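Local coordinates for protein aminotransferase, class III (Deinococcus radiodurans, PDB 3I4J) that probably transfers amino groups in a pyridoxal phosphate-dependent transamination, as class-III aminotransferases generally do, at residues Ala105-Arg110 and Glu149-Leu154; Val114-Pro119 and Tyr280-Gly285; Gly120-Ile125 and Pro157-Lys162; Gly225-Ala230 and Thr253-Val258. The protein carries 1 engineered substitution. All blocks are in the same frame, centred on the assembly; numbering follows the deposited sequence.

Contact 1 (Ala105-Arg110 and Glu149-Leu154)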
loop_
_atom_site.group_PDB
_atom_site.type_symbol
_atom_site.label_atom_id
_atom_site.label_comp_id
_atom_site.label_asym_id
_atom_site.label_seq_id
_atom_site.Cartn_x
_atom_site.Cartn_y
_atom_site.Cartn_z
ATOM N N ALA C 105 13.732 -2.855 1.639
ATOM C CA ALA C 105 15.030 -3.325 1.155
ATOM C C ALA C 105 16.177 -2.459 1.670
ATOM O O ALA C 105 17.224 -2.969 2.076
ATOM C CB ALA C 105 15.035 -3.352 -0.367
ATOM N N VAL C 106 15.977 -1.147 1.636
ATOM C CA VAL C 106 16.979 -0.201 2.109
ATOM C C VAL C 106 17.176 -0.355 3.613
ATOM O O VAL C 106 18.306 -0.391 4.106
ATOM C CB VAL C 106 16.542 1.251 1.787
ATOM C CG1 VAL C 106 17.459 2.245 2.469
ATOM C CG2 VAL C 106 16.562 1.466 0.281
ATOM N N LYS C 107 16.071 -0.453 4.343
ATOM C CA LYS C 107 16.118 -0.602 5.791
ATOM C C LYS C 107 16.906 -1.866 6.146
ATOM O O LYS C 107 17.765 -1.846 7.033
ATOM C CB LYS C 107 14.689 -0.688 6.345
ATOM C CG LYS C 107 14.565 -0.551 7.861
ATOM C CD LYS C 107 14.952 -1.825 8.591
ATOM C CE LYS C 107 14.726 -1.690 10.092
ATOM N NZ LYS C 107 13.290 -1.465 10.420
ATOM N N LEU C 108 16.611 -2.951 5.432
ATOM C CA LEU C 108 17.267 -4.239 5.644
ATOM C C LEU C 108 18.774 -4.179 5.373
ATOM O O LEU C 108 19.569 -4.737 6.130
ATOM C CB LEU C 108 16.626 -5.301 4.748
ATOM C CG LEU C 108 17.181 -6.725 4.833
ATOM C CD1 LEU C 108 17.122 -7.229 6.271
ATOM C CD2 LEU C 108 16.368 -7.631 3.912
ATOM N N ALA C 109 19.161 -3.515 4.288
ATOM C CA ALA C 109 20.574 -3.392 3.945
ATOM C C ALA C 109 21.309 -2.672 5.066
ATOM O O ALA C 109 22.404 -3.073 5.459
ATOM C CB ALA C 109 20.739 -2.635 2.634
ATOM N N ARG C 110 20.702 -1.608 5.586
ATOM C CA ARG C 110 21.305 -0.846 6.673
ATOM C C ARG C 110 21.377 -1.689 7.945
ATOM O O ARG C 110 22.433 -1.780 8.573
ATOM C CB ARG C 110 20.502 0.438 6.925
ATOM C CG ARG C 110 20.864 1.208 8.204
ATOM C CD ARG C 110 22.320 1.661 8.259
ATOM N NE ARG C 110 22.607 2.390 9.499
ATOM C CZ ARG C 110 23.831 2.698 9.924
ATOM N NH1 ARG C 110 24.894 2.347 9.213
ATOM N NH2 ARG C 110 23.997 3.355 11.067
ATOM N N GLU C 149 17.843 6.132 15.940
ATOM C CA GLU C 149 19.198 6.667 15.841
ATOM C C GLU C 149 20.118 5.814 14.977
ATOM O O GLU C 149 21.175 6.275 14.543
ATOM C CB GLU C 149 19.805 6.837 17.242
ATOM C CG GLU C 149 19.855 5.565 18.086
ATOM C CD GLU C 149 18.480 4.963 18.337
ATOM O OE1 GLU C 149 17.573 5.700 18.784
ATOM O OE2 GLU C 149 18.306 3.750 18.088
ATOM N N LEU C 150 19.717 4.573 14.723
ATOM C CA LEU C 150 20.520 3.668 13.907
ATOM C C LEU C 150 20.242 3.843 12.415
ATOM O O LEU C 150 20.997 3.348 11.577
ATOM C CB LEU C 150 20.234 2.215 14.295
ATOM C CG LEU C 150 20.542 1.794 15.734
ATOM C CD1 LEU C 150 20.143 0.335 15.930
ATOM C CD2 LEU C 150 22.028 1.986 16.022
ATOM N N TYR C 151 19.172 4.560 12.087
ATOM C CA TYR C 151 18.787 4.760 10.693
ATOM C C TYR C 151 18.821 6.206 10.199
ATOM O O TYR C 151 18.639 6.473 9.013
ATOM C CB TYR C 151 17.402 4.155 10.483
ATOM C CG TYR C 151 17.397 2.667 10.746
ATOM C CD1 TYR C 151 17.726 1.763 9.738
ATOM C CD2 TYR C 151 17.124 2.164 12.020
ATOM C CE1 TYR C 151 17.788 0.390 9.989
ATOM C CE2 TYR C 151 17.185 0.791 12.284
ATOM C CZ TYR C 151 17.517 -0.088 11.265
ATOM O OH TYR C 151 17.580 -1.444 11.519
ATOM N N THR C 152 19.068 7.141 11.109
ATOM C CA THR C 152 19.132 8.548 10.736
ATOM C C THR C 152 20.225 8.874 9.704
ATOM O O THR C 152 20.122 9.858 8.977
ATOM C CB THR C 152 19.367 9.422 11.971
ATOM O OG1 THR C 152 19.587 10.779 11.565
ATOM C CG2 THR C 152 20.567 8.927 12.725
ATOM N N PRO C 153 21.300 8.069 9.638
ATOM C CA PRO C 153 22.311 8.423 8.637
ATOM C C PRO C 153 21.792 8.355 7.199
ATOM O O PRO C 153 22.365 8.968 6.301
ATOM C CB PRO C 153 23.440 7.426 8.913
ATOM C CG PRO C 153 22.732 6.264 9.548
ATOM C CD PRO C 153 21.753 6.936 10.462
ATOM N N LEU C 154 20.705 7.615 6.990
ATOM C CA LEU C 154 20.107 7.490 5.662
ATOM C C LEU C 154 19.443 8.800 5.235
ATOM O O LEU C 154 19.120 8.991 4.059
ATOM C CB LEU C 154 19.075 6.356 5.650
ATOM C CG LEU C 154 19.577 4.910 5.525
ATOM C CD1 LEU C 154 20.784 4.671 6.420
ATOM C CD2 LEU C 154 18.447 3.962 5.885
#
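Val106 opens the contact from helix 98-115 with one methyl, CG1, which lies 3.9 Å from CD2 of Leu154 as the two side chains run past each other in opposite directions. One residue on, Lys107 passes slantwise across Tyr151, its CE 3.2 Å from OH of Tyr151. Bends at chi2 and chi4 turn the ammonium group elsewhere, to a hydrogen bond with the carbonyl oxygen of Phe290, and its attraction to the Tyr151 ring is long and at most weak. Arg110 does most of the work. Its CG is anti to the backbone N (chi1 169°) and sits 3.5 Å from CD1 of Tyr151, while a bend at chi2 carries the guanidinium on to the backbone of the loop. There, NE (2.8 Å) and NH2 (3.0 Å) of Arg110 both donate to the carbonyl O of Leu150, which lies in the guanidinium plane. Pro153 covers one face through CG, 3.5 Å from NH2 of Arg110. With NH1 bonded to the carbonyl oxygens of Pro119 and Arg121, one cation gathers three backbone acceptors; their carbonyl dipoles probably stabilise its charge, and it ties the loop of Leu150 to the chain leading into strand 123-127.

Contact 2 (Val114-Pro119 and Tyr280-Gly285)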
loop_
_atom_site.group_PDB
_atom_site.type_symbol
_atom_site.label_atom_id
_atom_site.label_comp_id
_atom_site.label_asym_id
_atom_site.label_seq_id
_atom_site.Cartn_x
_atom_site.Cartn_y
_atom_site.Cartn_z
ATOM N N VAL C 114 24.598 -3.053 10.571
ATOM C CA VAL C 114 24.568 -2.641 11.968
ATOM C C VAL C 114 24.619 -3.869 12.881
ATOM O O VAL C 114 25.316 -3.869 13.903
ATOM C CB VAL C 114 23.294 -1.822 12.280
ATOM C CG1 VAL C 114 23.111 -1.691 13.789
ATOM C CG2 VAL C 114 23.404 -0.437 11.647
ATOM N N GLU C 115 23.893 -4.916 12.506
ATOM C CA GLU C 115 23.857 -6.147 13.292
ATOM C C GLU C 115 25.228 -6.813 13.326
ATOM O O GLU C 115 25.586 -7.466 14.309
ATOM C CB GLU C 115 22.853 -7.138 12.702
ATOM C CG GLU C 115 21.392 -6.707 12.754
ATOM C CD GLU C 115 20.857 -6.588 14.169
ATOM O OE1 GLU C 115 21.467 -7.178 15.087
ATOM O OE2 GLU C 115 19.817 -5.913 14.361
ATOM N N ARG C 116 25.983 -6.653 12.245
ATOM C CA ARG C 116 27.311 -7.252 12.141
ATOM C C ARG C 116 28.404 -6.404 12.782
ATOM O O ARG C 116 29.589 -6.738 12.697
ATOM C CB ARG C 116 27.658 -7.509 10.670
ATOM C CG ARG C 116 26.717 -8.467 9.962
ATOM C CD ARG C 116 27.122 -8.614 8.509
ATOM N NE ARG C 116 28.460 -9.186 8.408
ATOM C CZ ARG C 116 29.199 -9.177 7.307
ATOM N NH1 ARG C 116 28.730 -8.621 6.198
ATOM N NH2 ARG C 116 30.408 -9.719 7.316
ATOM N N GLY C 117 28.010 -5.304 13.413
ATOM C CA GLY C 117 28.974 -4.440 14.071
ATOM C C GLY C 117 29.723 -3.496 13.150
ATOM O O GLY C 117 30.847 -3.087 13.452
ATOM N N GLU C 118 29.108 -3.151 12.025
ATOM C CA GLU C 118 29.718 -2.240 11.064
ATOM C C GLU C 118 28.767 -1.086 10.754
ATOM O O GLU C 118 28.302 -0.928 9.622
ATOM C CB GLU C 118 30.092 -3.000 9.787
ATOM C CG GLU C 118 31.318 -3.897 9.970
ATOM C CD GLU C 118 31.655 -4.746 8.749
ATOM O OE1 GLU C 118 31.254 -4.388 7.623
ATOM O OE2 GLU C 118 32.341 -5.776 8.918
ATOM N N PRO C 119 28.467 -0.261 11.769
ATOM C CA PRO C 119 27.566 0.885 11.618
ATOM C C PRO C 119 28.105 1.975 10.697
ATOM O O PRO C 119 27.380 2.901 10.334
ATOM C CB PRO C 119 27.382 1.365 13.056
ATOM C CG PRO C 119 28.714 1.059 13.672
ATOM C CD PRO C 119 28.994 -0.330 13.147
ATOM N N TYR C 280 18.721 -12.560 6.048
ATOM C CA TYR C 280 17.581 -12.843 6.923
ATOM C C TYR C 280 18.048 -13.284 8.312
ATOM O O TYR C 280 17.601 -12.752 9.329
ATOM C CB TYR C 280 16.709 -13.947 6.314
ATOM C CG TYR C 280 15.592 -14.429 7.216
ATOM C CD1 TYR C 280 14.547 -13.581 7.581
ATOM C CD2 TYR C 280 15.577 -15.740 7.700
ATOM C CE1 TYR C 280 13.512 -14.020 8.408
ATOM C CE2 TYR C 280 14.549 -16.190 8.531
ATOM C CZ TYR C 280 13.521 -15.324 8.879
ATOM O OH TYR C 280 12.513 -15.761 9.707
ATOM N N GLU C 281 18.952 -14.259 8.348
ATOM C CA GLU C 281 19.468 -14.778 9.615
ATOM C C GLU C 281 20.172 -13.712 10.455
ATOM O O GLU C 281 20.110 -13.740 11.685
ATOM C CB GLU C 281 20.425 -15.940 9.350
ATOM C CG GLU C 281 19.774 -17.149 8.704
ATOM C CD GLU C 281 20.792 -18.180 8.251
ATOM O OE1 GLU C 281 21.729 -18.467 9.028
ATOM O OE2 GLU C 281 20.652 -18.708 7.126
ATOM N N THR C 282 20.844 -12.774 9.796
ATOM C CA THR C 282 21.547 -11.703 10.496
ATOM C C THR C 282 20.564 -10.772 11.201
ATOM O O THR C 282 20.778 -10.370 12.347
ATOM C CB THR C 282 22.407 -10.870 9.516
ATOM O OG1 THR C 282 23.470 -11.687 9.010
ATOM C CG2 THR C 282 22.994 -9.648 10.205
ATOM N N VAL C 283 19.479 -10.436 10.513
ATOM C CA VAL C 283 18.475 -9.552 11.086
ATOM C C VAL C 283 17.637 -10.260 12.156
ATOM O O VAL C 283 17.231 -9.640 13.138
ATOM C CB VAL C 283 17.554 -8.959 9.977
ATOM C CG1 VAL C 283 16.888 -10.067 9.195
ATOM C CG2 VAL C 283 16.508 -8.055 10.594
ATOM N N MET C 284 17.387 -11.557 11.981
ATOM C CA MET C 284 16.608 -12.305 12.968
ATOM C C MET C 284 17.383 -12.418 14.278
ATOM O O MET C 284 16.795 -12.445 15.358
ATOM C CB MET C 284 16.262 -13.704 12.451
ATOM C CG MET C 284 15.176 -13.729 11.379
ATOM S SD MET C 284 13.580 -13.019 11.916
ATOM C CE MET C 284 13.686 -11.373 11.196
ATOM N N GLY C 285 18.708 -12.479 14.174
ATOM C CA GLY C 285 19.537 -12.569 15.362
ATOM C C GLY C 285 19.568 -11.239 16.092
ATOM O O GLY C 285 19.157 -10.211 15.547
#
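This is a small surface contact between two helix ends: the C-terminal turn of helix 98-115, with the residues just after it, meets the last turn of helix 277-284. No hydrogen bond crosses it, and van der Waals packing carries the whole of it. At its centre stands Thr282, whose methyl CG2 is anti to the backbone N (chi1 -67° for OG1) and thereby faces the other helix. That methyl lies 3.5 Å from CB of Glu115 and 3.9 Å from CG of Arg116, so the aliphatic roots of two charged residues form its seat. The hydroxyl of Thr282 turns back into its own helix, to the carbonyl oxygen of Gln278. Glu115 continues alongside the second helix, with CG 3.7 Å from the carbonyl O of Thr282. Its carboxylate has a partner on its own helix, OE2 accepting a hydrogen bond from Gln111. Directly after this turn, Gly117 closes the helix with positive phi in a Schellman motif, its N bonded to the carbonyl O of Val114. Deeper in, Val283 packs against Leu108 and Gln111 of helix 98-115 and also against Phe5 of the second subunit, while Tyr280 meets the same Phe5 edge-to-face; helix 277-284 thus lies against helix 98-115 close to the dimer interface, where Phe5 of the second subunit reaches both helices.

Contact 3 (Gly120-Ile125 and Pro157-Lys162)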
loop_
_atom_site.group_PDB
_atom_site.type_symbol
_atom_site.label_atom_id
_atom_site.label_comp_id
_atom_site.label_asym_id
_atom_site.label_seq_id
_atom_site.Cartn_x
_atom_site.Cartn_y
_atom_site.Cartn_z
ATOM N N GLY C 120 29.377 1.868 10.328
ATOM C CA GLY C 120 29.960 2.853 9.438
ATOM C C GLY C 120 29.418 2.736 8.021
ATOM O O GLY C 120 29.517 3.675 7.238
ATOM N N ARG C 121 28.840 1.583 7.692
ATOM C CA ARG C 121 28.281 1.347 6.354
ATOM C C ARG C 121 26.840 1.852 6.295
ATOM O O ARG C 121 25.927 1.188 6.795
ATOM C CB ARG C 121 28.300 -0.148 6.034
ATOM C CG ARG C 121 29.693 -0.764 5.861
ATOM C CD ARG C 121 29.554 -2.255 5.580
ATOM N NE ARG C 121 30.817 -2.931 5.283
ATOM C CZ ARG C 121 31.434 -2.897 4.105
ATOM N NH1 ARG C 121 30.913 -2.215 3.095
ATOM N NH2 ARG C 121 32.571 -3.563 3.933
ATOM N N PHE C 122 26.632 3.005 5.668
ATOM C CA PHE C 122 25.296 3.595 5.592
ATOM C C PHE C 122 24.866 4.071 4.206
ATOM O O PHE C 122 23.676 4.257 3.955
ATOM C CB PHE C 122 25.210 4.770 6.570
ATOM C CG PHE C 122 25.986 5.984 6.141
ATOM C CD1 PHE C 122 25.357 7.037 5.481
ATOM C CD2 PHE C 122 27.351 6.080 6.395
ATOM C CE1 PHE C 122 26.072 8.163 5.081
ATOM C CE2 PHE C 122 28.082 7.202 5.999
ATOM C CZ PHE C 122 27.444 8.247 5.343
ATOM N N LYS C 123 25.825 4.274 3.311
ATOM C CA LYS C 123 25.504 4.761 1.974
ATOM C C LYS C 123 24.815 3.748 1.071
ATOM O O LYS C 123 25.129 2.557 1.088
ATOM C CB LYS C 123 26.773 5.266 1.281
ATOM C CG LYS C 123 27.469 6.380 2.044
ATOM C CD LYS C 123 28.816 6.736 1.426
ATOM C CE LYS C 123 29.516 7.822 2.231
ATOM N NZ LYS C 123 30.892 8.134 1.698
ATOM N N VAL C 124 23.859 4.234 0.284
ATOM C CA VAL C 124 23.149 3.388 -0.659
ATOM C C VAL C 124 23.389 3.970 -2.042
ATOM O O VAL C 124 22.866 5.024 -2.388
ATOM C CB VAL C 124 21.630 3.350 -0.392
ATOM C CG1 VAL C 124 20.949 2.461 -1.434
ATOM C CG2 VAL C 124 21.353 2.821 1.011
ATOM N N ILE C 125 24.221 3.295 -2.820
ATOM C CA ILE C 125 24.518 3.757 -4.161
ATOM C C ILE C 125 23.370 3.412 -5.091
ATOM O O ILE C 125 22.865 2.292 -5.064
ATOM C CB ILE C 125 25.789 3.084 -4.721
ATOM C CG1 ILE C 125 26.992 3.442 -3.846
ATOM C CG2 ILE C 125 26.016 3.524 -6.174
ATOM C CD1 ILE C 125 28.253 2.676 -4.188
ATOM N N PRO C 157 22.305 13.693 2.867
ATOM C CA PRO C 157 22.483 13.753 1.415
ATOM C C PRO C 157 23.650 12.869 0.984
ATOM O O PRO C 157 23.616 12.243 -0.080
ATOM C CB PRO C 157 22.766 15.232 1.164
ATOM C CG PRO C 157 21.992 15.907 2.252
ATOM C CD PRO C 157 22.318 15.045 3.451
ATOM N N GLU C 158 24.675 12.819 1.830
ATOM C CA GLU C 158 25.872 12.029 1.551
ATOM C C GLU C 158 25.608 10.529 1.529
ATOM O O GLU C 158 26.458 9.751 1.099
ATOM C CB GLU C 158 26.961 12.332 2.588
ATOM C CG GLU C 158 27.393 13.788 2.634
ATOM C CD GLU C 158 26.643 14.593 3.679
ATOM O OE1 GLU C 158 25.398 14.522 3.720
ATOM O OE2 GLU C 158 27.309 15.305 4.458
ATOM N N ALA C 159 24.429 10.124 1.986
ATOM C CA ALA C 159 24.083 8.707 2.025
ATOM C C ALA C 159 23.633 8.179 0.672
ATOM O O ALA C 159 23.455 6.970 0.500
ATOM C CB ALA C 159 22.978 8.468 3.064
ATOM N N TRP C 160 23.465 9.073 -0.295
ATOM C CA TRP C 160 22.984 8.652 -1.601
ATOM C C TRP C 160 23.845 9.018 -2.801
ATOM O O TRP C 160 23.448 9.821 -3.643
ATOM C CB TRP C 160 21.549 9.164 -1.798
ATOM C CG TRP C 160 20.632 8.721 -0.697
ATOM C CD1 TRP C 160 20.441 9.332 0.513
ATOM C CD2 TRP C 160 19.868 7.508 -0.655
ATOM N NE1 TRP C 160 19.615 8.570 1.304
ATOM C CE2 TRP C 160 19.249 7.445 0.613
ATOM C CE3 TRP C 160 19.651 6.464 -1.566
ATOM C CZ2 TRP C 160 18.426 6.379 0.994
ATOM C CZ3 TRP C 160 18.832 5.405 -1.187
ATOM C CH2 TRP C 160 18.231 5.372 0.083
ATOM N N PRO C 161 25.045 8.419 -2.896
ATOM C CA PRO C 161 25.947 8.693 -4.016
ATOM C C PRO C 161 25.348 8.116 -5.300
ATOM O O PRO C 161 24.593 7.147 -5.258
ATOM C CB PRO C 161 27.242 8.000 -3.598
ATOM C CG PRO C 161 26.765 6.862 -2.764
ATOM C CD PRO C 161 25.660 7.486 -1.938
ATOM N N LYS C 162 25.691 8.712 -6.433
ATOM C CA LYS C 162 25.158 8.272 -7.714
ATOM C C LYS C 162 26.185 7.673 -8.664
ATOM O O LYS C 162 27.278 8.210 -8.833
ATOM C CB LYS C 162 24.467 9.449 -8.407
ATOM C CG LYS C 162 23.200 9.927 -7.696
ATOM C CD LYS C 162 22.098 8.891 -7.812
ATOM C CE LYS C 162 20.767 9.414 -7.278
ATOM N NZ LYS C 162 19.654 8.445 -7.534
HETATM O O HOH W 1 22.040 6.905 -4.171
#
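Val124 sets its CB over one face of the Trp160 indole, 4.0 Å from the centroid of the six-membered ring, in a CH-pi contact. The two side chains lie side by side and point the same way, at the edge of the large mixed sheet in the PLP-binding fold of class-III aminotransferases, where the segment leading into the short outermost strand 162-163 runs beside strand 123-127. One backbone hydrogen bond joins the two segments, nearly straight: Val124 N donates to the carbonyl O of Ala159 at 2.8 Å, with an angle of 172° at the hydrogen. Ahead of it, Phe122 presents its ring edge to CB of Ala159, 3.7 Å from CD1 of Phe122. The ring reaches there by a chi1 of 72°, which places CG between the backbone N and the carbonyl carbon. Beyond, CG1 of Ile125 meets CG of Pro161 at 3.6 Å, the two side chains crossing at about a right angle. Lys123 runs its extended chain past the carbonyl of Glu158 toward a salt bridge with Glu186, and the indole NE1 of Trp160 donates to the carbonyl oxygen of Leu154. Where Pro161 has no N-H to offer the strand, a water takes over the bridging: it donates both to the carbonyl O of Val124, at 2.7 Å, and to the carbonyl O of Pro161, at 2.8 Å.

Contact 4 (Gly225-Ala230 and Thr253-Val258)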
loop_
_atom_site.group_PDB
_atom_site.type_symbol
_atom_site.label_atom_id
_atom_site.label_comp_id
_atom_site.label_asym_id
_atom_site.label_seq_id
_atom_site.Cartn_x
_atom_site.Cartn_y
_atom_site.Cartn_z
ATOM N N GLY C 225 31.939 -6.088 -0.002
ATOM C CA GLY C 225 31.132 -6.488 1.136
ATOM C C GLY C 225 29.835 -5.704 1.257
ATOM O O GLY C 225 29.294 -5.575 2.355
ATOM N N ILE C 226 29.338 -5.178 0.140
ATOM C CA ILE C 226 28.085 -4.419 0.158
ATOM C C ILE C 226 26.914 -5.255 -0.359
ATOM O O ILE C 226 27.099 -6.215 -1.105
ATOM C CB ILE C 226 28.188 -3.109 -0.671
ATOM C CG1 ILE C 226 28.395 -3.426 -2.158
ATOM C CG2 ILE C 226 29.320 -2.242 -0.111
ATOM C CD1 ILE C 226 28.328 -2.206 -3.075
ATOM N N ILE C 227 25.707 -4.890 0.061
ATOM C CA ILE C 227 24.500 -5.600 -0.343
ATOM C C ILE C 227 24.063 -5.175 -1.743
ATOM O O ILE C 227 23.914 -3.985 -2.016
ATOM C CB ILE C 227 23.336 -5.311 0.646
ATOM C CG1 ILE C 227 23.667 -5.880 2.032
ATOM C CG2 ILE C 227 22.036 -5.907 0.122
ATOM C CD1 ILE C 227 23.740 -7.390 2.078
ATOM N N PHE C 228 23.866 -6.150 -2.625
ATOM C CA PHE C 228 23.425 -5.871 -3.986
ATOM C C PHE C 228 21.905 -6.046 -4.025
ATOM O O PHE C 228 21.373 -7.144 -3.811
ATOM C CB PHE C 228 24.130 -6.822 -4.964
ATOM C CG PHE C 228 23.695 -6.680 -6.402
ATOM C CD1 PHE C 228 23.139 -5.494 -6.883
ATOM C CD2 PHE C 228 23.889 -7.733 -7.292
ATOM C CE1 PHE C 228 22.787 -5.366 -8.229
ATOM C CE2 PHE C 228 23.543 -7.615 -8.635
ATOM C CZ PHE C 228 22.991 -6.428 -9.106
ATOM N N ILE C 229 21.205 -4.939 -4.258
ATOM C CA ILE C 229 19.748 -4.956 -4.309
ATOM C C ILE C 229 19.291 -4.797 -5.749
ATOM O O ILE C 229 19.657 -3.834 -6.411
ATOM C CB ILE C 229 19.142 -3.792 -3.484
ATOM C CG1 ILE C 229 19.645 -3.849 -2.037
ATOM C CG2 ILE C 229 17.619 -3.877 -3.510
ATOM C CD1 ILE C 229 19.296 -2.613 -1.209
ATOM N N ALA C 230 18.502 -5.751 -6.238
ATOM C CA ALA C 230 17.982 -5.672 -7.593
ATOM C C ALA C 230 16.537 -5.190 -7.513
ATOM O O ALA C 230 15.684 -5.862 -6.927
ATOM C CB ALA C 230 18.033 -7.031 -8.271
ATOM N N THR C 253 22.609 -13.457 -9.323
ATOM C CA THR C 253 21.576 -13.304 -8.307
ATOM C C THR C 253 21.995 -12.205 -7.341
ATOM O O THR C 253 23.181 -12.036 -7.049
ATOM C CB THR C 253 21.356 -14.618 -7.517
ATOM O OG1 THR C 253 22.595 -15.047 -6.934
ATOM C CG2 THR C 253 20.812 -15.703 -8.439
ATOM N N PRO C 254 21.024 -11.425 -6.843
ATOM C CA PRO C 254 21.309 -10.340 -5.908
ATOM C C PRO C 254 21.226 -10.850 -4.475
ATOM O O PRO C 254 20.946 -12.029 -4.246
ATOM C CB PRO C 254 20.203 -9.343 -6.218
ATOM C CG PRO C 254 19.021 -10.256 -6.430
ATOM C CD PRO C 254 19.597 -11.433 -7.224
ATOM N N ASP C 255 21.482 -9.963 -3.518
ATOM C CA ASP C 255 21.383 -10.312 -2.110
ATOM C C ASP C 255 19.937 -10.039 -1.684
ATOM O O ASP C 255 19.407 -10.689 -0.789
ATOM C CB ASP C 255 22.366 -9.480 -1.290
ATOM C CG ASP C 255 23.807 -9.759 -1.672
ATOM O OD1 ASP C 255 24.186 -10.952 -1.690
ATOM O OD2 ASP C 255 24.557 -8.799 -1.954
ATOM N N ILE C 256 19.307 -9.077 -2.353
ATOM C CA ILE C 256 17.905 -8.731 -2.103
ATOM C C ILE C 256 17.246 -8.407 -3.444
ATOM O O ILE C 256 17.767 -7.599 -4.207
ATOM C CB ILE C 256 17.751 -7.480 -1.210
ATOM C CG1 ILE C 256 18.315 -7.741 0.185
ATOM C CG2 ILE C 256 16.269 -7.110 -1.103
ATOM C CD1 ILE C 256 18.358 -6.492 1.069
ATOM N N ALA C 257 16.118 -9.056 -3.735
ATOM C CA ALA C 257 15.382 -8.797 -4.967
ATOM C C ALA C 257 14.060 -8.144 -4.574
ATOM O O ALA C 257 13.313 -8.694 -3.763
ATOM C CB ALA C 257 15.122 -10.096 -5.723
ATOM N N VAL C 258 13.787 -6.967 -5.129
ATOM C CA VAL C 258 12.553 -6.241 -4.827
ATOM C C VAL C 258 11.513 -6.496 -5.911
ATOM O O VAL C 258 11.780 -6.297 -7.097
ATOM C CB VAL C 258 12.814 -4.726 -4.728
ATOM C CG1 VAL C 258 11.565 -4.013 -4.188
ATOM C CG2 VAL C 258 14.008 -4.469 -3.825
#
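Asp255 reaches along the neighbouring strand from CB to OD2. Its CB lies 3.9 Å from CG2 of Ile227; CG, anti to the carbonyl carbon (chi1 -63°), comes to 3.7 Å from N of Phe228; and OD2 at the tip accepts a hydrogen bond from N of Phe228 at 2.8 Å. The bond is nearly straight, 171° at the hydrogen, and uses the anti lone pair, the one directed away from the other carboxylate oxygen. The same OD2 also forms a salt bridge with Arg218 of helix 213-224. Phe228 is held from its other polar end as well: its carbonyl O accepts hydrogen bonds from both Asp255 N, in the carbonyl plane, and Ile256 N, at a longer 3.2 Å. From there the strands run parallel and regular, as neighbours inside the large mixed sheet of the PLP-dependent aminotransferase fold, with Ala230 N donating to Ile256 O and Val258 N to Ala230 O, both at 2.8 Å. On one face of the sheet, Ile229 and Ile256 lie side by side, and CG2 of Ile229 touches CG2 of Val258 at 3.7 Å; helix 98-115 covers this face. On the other, Pro254 sets CB over a face of the Phe228 ring and 3.8 Å from CB of Ala230. The carboxylate thus serves as the acceptor for a strand N-H before the strand of Ile256 has begun. Held by that N-H and the arginine, it is probably favoured in its ionised form.

How the contacts relate
Following the chain from the N terminus, helix 98-115 enters contact 1 first and contact 2 at its end; the connection then leads through 120-125 into strand 123-127. Residues 149-154 close contact 1 and 157-162 close contact 3, so these two loops cross. Contact 4 opens and closes later, in series with both, and like contact 3 it belongs to the mixed sheet. Contact 2 closes last, at 280-285: its loop encloses contacts 3 and 4 and crosses that of contact 1. Contact 1 touches all three others, and Leu108 and Ala105 of its helix pack on Ile256 and Val258 of contact 4. Together they bind one helix to sheet, edge loop and helix 277-284.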